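Local coordinates for protein protease (Penicillium cyclopium, PDB 5Z6O) that hydrolyses peptide bonds in proteins as a subtilisin-like serine protease of the proteinase K type, using a catalytic charge-relay triad, at residues Y240-E245 with S250-R255. Numbering follows the deposited sequence.
Sequences YLMALE and SSACAR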
ATOM      1  N   TYR A 240       2.872   8.636   6.088  1.00  8.94           N
ATOM      2  CA  TYR A 240       2.370   9.469   7.171  1.00  7.44           C
ATOM      3  C   TYR A 240       3.317   9.467   8.377  1.00  9.58           C
ATOM      4  O   TYR A 240       3.655  10.526   8.927  1.00 11.31           O
ATOM      5  CB  TYR A 240       0.999   8.938   7.534  1.00  8.12           C
ATOM      6  CG  TYR A 240       0.361   9.572   8.723  1.00  7.89           C
ATOM      7  CD1 TYR A 240      -0.216  10.837   8.632  1.00 11.71           C
ATOM      8  CD2 TYR A 240       0.335   8.913   9.930  1.00  7.85           C
ATOM      9  CE1 TYR A 240      -0.810  11.429   9.748  1.00 11.91           C
ATOM     10  CE2 TYR A 240      -0.304   9.476  11.063  1.00  8.27           C
ATOM     11  CZ  TYR A 240      -0.843  10.726  10.948  1.00 11.94           C
ATOM     12  OH  TYR A 240      -1.437  11.251  12.057  1.00 10.42           O
ATOM     13  N   LEU A 241       3.750   8.276   8.820  1.00  7.27           N
ATOM     14  CA  LEU A 241       4.576   8.224  10.021  1.00  7.91           C
ATOM     15  C   LEU A 241       5.969   8.766   9.751  1.00 12.03           C
ATOM     16  O   LEU A 241       6.592   9.339  10.654  1.00 10.42           O
ATOM     17  CB  LEU A 241       4.661   6.784  10.545  1.00  9.47           C
ATOM     18  CG  LEU A 241       3.335   6.293  11.127  1.00 10.88           C
ATOM     19  CD1 LEU A 241       3.418   4.797  11.473  1.00 13.83           C
ATOM     20  CD2 LEU A 241       3.004   7.094  12.376  1.00 14.24           C
ATOM     21  N   MET A 242       6.485   8.579   8.536  1.00  9.30           N
ATOM     22  CA  MET A 242       7.777   9.159   8.194  1.00 10.46           C
ATOM     23  C   MET A 242       7.738  10.670   8.305  1.00 15.98           C
ATOM     24  O   MET A 242       8.659  11.279   8.855  1.00 14.10           O
ATOM     25  CB  MET A 242       8.197   8.768   6.766  1.00 12.04           C
ATOM     26  CG  MET A 242       8.624   7.320   6.666  1.00 13.71           C
ATOM     27  SD  MET A 242       8.886   6.908   4.890  1.00 14.85           S
ATOM     28  CE  MET A 242       9.380   5.205   5.124  1.00 14.81           C
ATOM     29  N   ALA A 243       6.688  11.295   7.762  1.00 11.63           N
ATOM     30  CA  ALA A 243       6.649  12.754   7.793  1.00  9.92           C
ATOM     31  C   ALA A 243       6.289  13.264   9.179  1.00 20.00           C
ATOM     32  O   ALA A 243       6.690  14.373   9.536  1.00 19.12           O
ATOM     33  CB  ALA A 243       5.661  13.293   6.756  1.00  9.94           C
ATOM     34  N   LEU A 244       5.567  12.466   9.976  1.00 11.33           N
ATOM     35  CA  LEU A 244       5.134  12.891  11.314  1.00 11.15           C
ATOM     36  C   LEU A 244       6.219  12.674  12.369  1.00 16.12           C
ATOM     37  O   LEU A 244       6.593  13.600  13.094  1.00 18.33           O
ATOM     38  CB  LEU A 244       3.858  12.143  11.703  1.00 11.02           C
ATOM     39  CG  LEU A 244       3.347  12.372  13.136  1.00 13.97           C
ATOM     40  CD1 LEU A 244       2.886  13.807  13.272  1.00 18.37           C
ATOM     41  CD2 LEU A 244       2.214  11.408  13.487  1.00 15.12           C
ATOM     42  N   GLU A 245       6.705  11.449  12.499  1.00 11.32           N
ATOM     43  CA  GLU A 245       7.636  11.052  13.566  1.00 14.72           C
ATOM     44  C   GLU A 245       9.079  10.977  13.101  1.00 20.84           C
ATOM     45  O   GLU A 245       9.983  10.820  13.932  1.00 18.05           O
ATOM     46  CB  GLU A 245       7.269   9.667  14.115  1.00 17.98           C
ATOM     47  CG  GLU A 245       5.860   9.547  14.627  1.00 23.40           C
ATOM     48  CD  GLU A 245       5.546   8.156  15.162  1.00 19.92           C
ATOM     49  OE1 GLU A 245       6.321   7.208  14.911  1.00 19.80           O
ATOM     50  OE2 GLU A 245       4.502   8.012  15.812  1.00 24.29           O
ATOM     51  N   SER A 250      13.777   1.625   7.162  1.00 18.08           N
ATOM     52  CA  SER A 250      14.134   0.326   7.736  1.00 17.96           C
ATOM     53  C   SER A 250      13.356   0.003   9.008  1.00 13.95           C
ATOM     54  O   SER A 250      13.192  -1.178   9.323  1.00 21.78           O
ATOM     55  CB  SER A 250      15.654   0.255   8.003  1.00 22.15           C
ATOM     56  OG  SER A 250      16.104   1.344   8.807  1.00 34.44           O
ATOM     57  N   SER A 251      12.824   1.004   9.715  1.00 13.67           N
ATOM     58  CA  SER A 251      12.113   0.793  10.976  1.00 14.07           C
ATOM     59  C   SER A 251      10.594   0.931  10.846  1.00 13.28           C
ATOM     60  O   SER A 251       9.868   0.754  11.845  1.00 16.11           O
ATOM     61  CB  SER A 251      12.635   1.780  12.042  1.00 19.14           C
ATOM     62  OG  SER A 251      13.969   1.422  12.452  1.00 31.58           O
ATOM     63  N   ALA A 252      10.100   1.281   9.651  1.00 12.77           N
ATOM     64  CA  ALA A 252       8.699   1.672   9.530  1.00 14.00           C
ATOM     65  C   ALA A 252       7.770   0.473   9.710  1.00 10.12           C
ATOM     66  O   ALA A 252       6.700   0.598  10.317  1.00 12.47           O
ATOM     67  CB  ALA A 252       8.485   2.369   8.189  1.00 14.34           C
ATOM     68  N   CYS A 253       8.141  -0.711   9.196  1.00 10.04           N
ATOM     69  CA  CYS A 253       7.223  -1.835   9.395  1.00 11.46           C
ATOM     70  C   CYS A 253       7.123  -2.156  10.873  1.00 14.32           C
ATOM     71  O   CYS A 253       6.020  -2.367  11.405  1.00 10.43           O
ATOM     72  CB  CYS A 253       7.692  -3.059   8.586  1.00 11.67           C
ATOM     73  SG  CYS A 253       6.473  -4.402   8.506  1.00 11.18           S
ATOM     74  N   ALA A 254       8.269  -2.125  11.575  1.00 10.37           N
ATOM     75  CA  ALA A 254       8.235  -2.473  12.994  1.00 12.08           C
ATOM     76  C   ALA A 254       7.433  -1.447  13.794  1.00  8.40           C
ATOM     77  O   ALA A 254       6.706  -1.818  14.731  1.00 12.89           O
ATOM     78  CB  ALA A 254       9.660  -2.577  13.551  1.00 14.86           C
ATOM     79  N   ARG A 255       7.521  -0.176  13.407  1.00 10.52           N
ATOM     80  CA  ARG A 255       6.769   0.866  14.103  1.00 11.52           C
ATOM     81  C   ARG A 255       5.262   0.732  13.852  1.00  8.36           C
ATOM     82  O   ARG A 255       4.448   0.902  14.770  1.00  9.70           O
ATOM     83  CB  ARG A 255       7.270   2.232  13.651  1.00 12.01           C
ATOM     84  CG  ARG A 255       6.487   3.419  14.224  1.00 11.43           C
ATOM     85  CD  ARG A 255       6.553   3.460  15.748  1.00 20.22           C
ATOM     86  NE  ARG A 255       5.887   4.670  16.200  1.00 15.76           N
ATOM     87  CZ  ARG A 255       5.370   4.828  17.404  1.00 18.57           C
ATOM     88  NH1 ARG A 255       4.763   5.970  17.710  1.00 23.53           N
ATOM     89  NH2 ARG A 255       5.452   3.837  18.287  1.00 21.64           N
TER
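R255 sets CG anti to its own backbone N (chi1 175°) and bends at chi2, while E245, running straight from CG onward, reaches across it almost at a right angle; these torsions bring the carboxylate to the edge of the guanidinium. The pair joins two successive helices of the subtilisin fold: 227-245, which carries the charge-relay serine S228 in its first turn, and 249-259, joined by a short connection. Their segment axes pass 10.7 Å apart at 103°, a spacing that side chains must bridge. R255 does so with two nitrogens, each taking one carboxylate oxygen: NE donates to the syn lone pair of E245 OE1 at 2.9 Å, and NH1 meets E245 OE2 at 2.8 Å in a nearly straight bond. The fit is twisted, the two planes standing 38° apart, with OE2 in the guanidinium plane and OE1 a little out of it. A second tie, from R255 NH2 to Q258 OE1 on its own helix, further restrains the guanidinium. Replacing R255 by an alanine would take away both donors and would probably leave the E245 carboxylate without its charged mate and freer to turn. Apart from the salt bridge, the contact is apolar: L241 CD1 reaches R255 CG at 4.3 Å, and the M242 chain, extended through chi2 and chi3, carries its methyl close to A252, where both side chains also touch F158 of the central parallel sheet. There, M242 CE stops 4.3 Å from A252 CB.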